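Side-chain contact in general Secretion Pathway Protein (Vibrio vulnificus, PDB 4G54), which belongs to the type II secretion system as an EpsAB fusion protein and probably binds peptidoglycan in the periplasm: residues V92-V97 and V102-G107. Residues are numbered along the deposited sequence; the frame is centred on the assembly and turned at random.
Sequences VVLLEV and VVLLTG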
loop_
_atom_site.group_PDB
_atom_site.type_symbol
_atom_site.label_atom_id
_atom_site.label_comp_id
_atom_site.label_asym_id
_atom_site.label_seq_id
_atom_site.Cartn_x
_atom_site.Cartn_y
_atom_site.Cartn_z
ATOM N N VAL A 92 7.513 3.534 -12.800
ATOM C CA VAL A 92 8.429 4.066 -11.783
ATOM C C VAL A 92 7.703 4.054 -10.423
ATOM O O VAL A 92 6.484 4.149 -10.369
ATOM C CB VAL A 92 8.906 5.505 -12.182
ATOM C CG1 VAL A 92 7.759 6.555 -12.109
ATOM C CG2 VAL A 92 10.049 5.903 -11.367
ATOM N N VAL A 93 8.441 3.779 -9.355
ATOM C CA VAL A 93 7.846 3.791 -8.031
ATOM C C VAL A 93 7.732 5.184 -7.512
ATOM O O VAL A 93 8.716 5.941 -7.495
ATOM C CB VAL A 93 8.613 2.871 -7.043
ATOM C CG1 VAL A 93 8.129 3.101 -5.602
ATOM C CG2 VAL A 93 8.427 1.394 -7.486
ATOM N N LEU A 94 6.518 5.550 -7.057
ATOM C CA LEU A 94 6.346 6.828 -6.327
ATOM C C LEU A 94 6.531 6.501 -4.870
ATOM O O LEU A 94 5.764 5.734 -4.267
ATOM C CB LEU A 94 4.907 7.373 -6.571
ATOM C CG LEU A 94 4.534 8.608 -5.726
ATOM C CD1 LEU A 94 5.281 9.786 -6.186
ATOM C CD2 LEU A 94 3.017 8.872 -5.892
ATOM N N LEU A 95 7.545 7.131 -4.247
ATOM C CA LEU A 95 7.826 6.903 -2.841
ATOM C C LEU A 95 7.149 7.929 -2.018
ATOM O O LEU A 95 6.612 7.558 -0.940
ATOM C CB LEU A 95 9.399 6.941 -2.588
ATOM C CG LEU A 95 9.876 6.841 -1.155
ATOM C CD1 LEU A 95 9.595 5.445 -0.596
ATOM C CD2 LEU A 95 11.419 7.117 -1.167
ATOM N N GLU A 96 7.257 9.217 -2.378
ATOM C CA GLU A 96 6.505 10.231 -1.614
ATOM C C GLU A 96 6.094 11.365 -2.531
ATOM O O GLU A 96 6.605 11.498 -3.603
ATOM C CB GLU A 96 7.254 10.743 -0.432
ATOM C CG GLU A 96 8.587 11.291 -0.749
ATOM C CD GLU A 96 9.338 11.634 0.591
ATOM O OE1 GLU A 96 10.417 11.105 0.861
ATOM O OE2 GLU A 96 8.767 12.437 1.375
ATOM N N VAL A 97 5.181 12.166 -2.040
ATOM C CA VAL A 97 4.553 13.176 -2.892
ATOM C C VAL A 97 4.120 14.337 -2.040
ATOM O O VAL A 97 3.633 14.146 -0.898
ATOM C CB VAL A 97 3.326 12.601 -3.655
ATOM C CG1 VAL A 97 2.262 11.883 -2.701
ATOM C CG2 VAL A 97 2.644 13.731 -4.481
ATOM N N VAL A 102 7.576 15.083 -6.529
ATOM C CA VAL A 102 7.393 13.666 -6.150
ATOM C C VAL A 102 8.800 13.068 -6.144
ATOM O O VAL A 102 9.726 13.552 -6.810
ATOM C CB VAL A 102 6.536 12.921 -7.132
ATOM C CG1 VAL A 102 5.048 13.402 -7.030
ATOM C CG2 VAL A 102 7.073 13.025 -8.636
ATOM N N VAL A 103 8.953 12.094 -5.254
ATOM C CA VAL A 103 10.210 11.311 -5.191
ATOM C C VAL A 103 9.958 9.979 -5.837
ATOM O O VAL A 103 9.027 9.252 -5.506
ATOM C CB VAL A 103 10.723 11.126 -3.736
ATOM C CG1 VAL A 103 11.970 10.214 -3.709
ATOM C CG2 VAL A 103 10.987 12.525 -3.201
ATOM N N LEU A 104 10.761 9.685 -6.864
ATOM C CA LEU A 104 10.585 8.494 -7.725
ATOM C C LEU A 104 11.764 7.533 -7.549
ATOM O O LEU A 104 12.916 7.964 -7.417
ATOM C CB LEU A 104 10.486 8.938 -9.172
ATOM C CG LEU A 104 9.358 9.946 -9.461
ATOM C CD1 LEU A 104 9.403 10.216 -10.969
ATOM C CD2 LEU A 104 8.023 9.358 -8.996
ATOM N N LEU A 105 11.474 6.244 -7.592
ATOM C CA LEU A 105 12.504 5.157 -7.578
ATOM C C LEU A 105 12.424 4.364 -8.870
ATOM O O LEU A 105 11.380 3.837 -9.206
ATOM C CB LEU A 105 12.312 4.258 -6.355
ATOM C CG LEU A 105 12.195 4.955 -5.013
ATOM C CD1 LEU A 105 11.894 3.911 -3.891
ATOM C CD2 LEU A 105 13.521 5.622 -4.641
ATOM N N THR A 106 13.551 4.260 -9.595
ATOM C CA THR A 106 13.552 3.729 -10.962
ATOM C C THR A 106 14.074 2.309 -11.009
ATOM O O THR A 106 14.103 1.694 -12.076
ATOM C CB THR A 106 14.427 4.579 -11.924
ATOM O OG1 THR A 106 15.827 4.324 -11.540
ATOM C CG2 THR A 106 14.154 6.056 -11.866
ATOM N N GLY A 107 14.477 1.727 -9.882
ATOM C CA GLY A 107 15.205 0.446 -9.890
ATOM C C GLY A 107 16.751 0.650 -9.870
ATOM O O GLY A 107 17.510 -0.243 -9.520
#
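Val93 and Leu105 exchange both backbone hydrogen bonds (Val93 N to Leu105 O 2.9 Å, Leu105 N to Val93 O 2.8 Å) in an antiparallel beta hairpin, strands 88-97 and 101-105 of the six-stranded sheet in the peptidase C39-like domain. It carries a classic beta bulge: Leu95 and Glu96 both face Val103. Leu95 N donates to Val103 O, whereas the N-H of Val103 turns to Glu96 O at a nearly straight 172°. The bulge sets both side chains alongside Val103 and pointing the same way, Glu96 on the same face, Leu95 leaning toward the partner strand. Leu95 CD2 reaches Val103 CG1, and the methylene CG of Glu96 lies 3.6 Å from Val103 CG2. Beyond CG the glutamate extends, and its OE2 forms a salt bridge with Arg101. Leu105 CD1 touches Leu95 CB, and Leu40 of helix 30-40 covers Val93, Leu95 and Leu105.

On the other face, Val102 is clasped from two directions. With CG anti to N (chi1 173°) and chi2 at 70°, Leu94 crosses the side chain of Val102 at about a right angle and brings CD1 to 3.5 Å from Val102 CB; Val97 CG2 meets Val102 CG1 at the same distance. Trp69 of helix 69-73 packs on Val97 and Val102. At the far end of the hairpin Val92 crosses Leu104, with CG2 3.8 Å from Leu104 CB and 3.3 Å from the carbonyl O of Leu105.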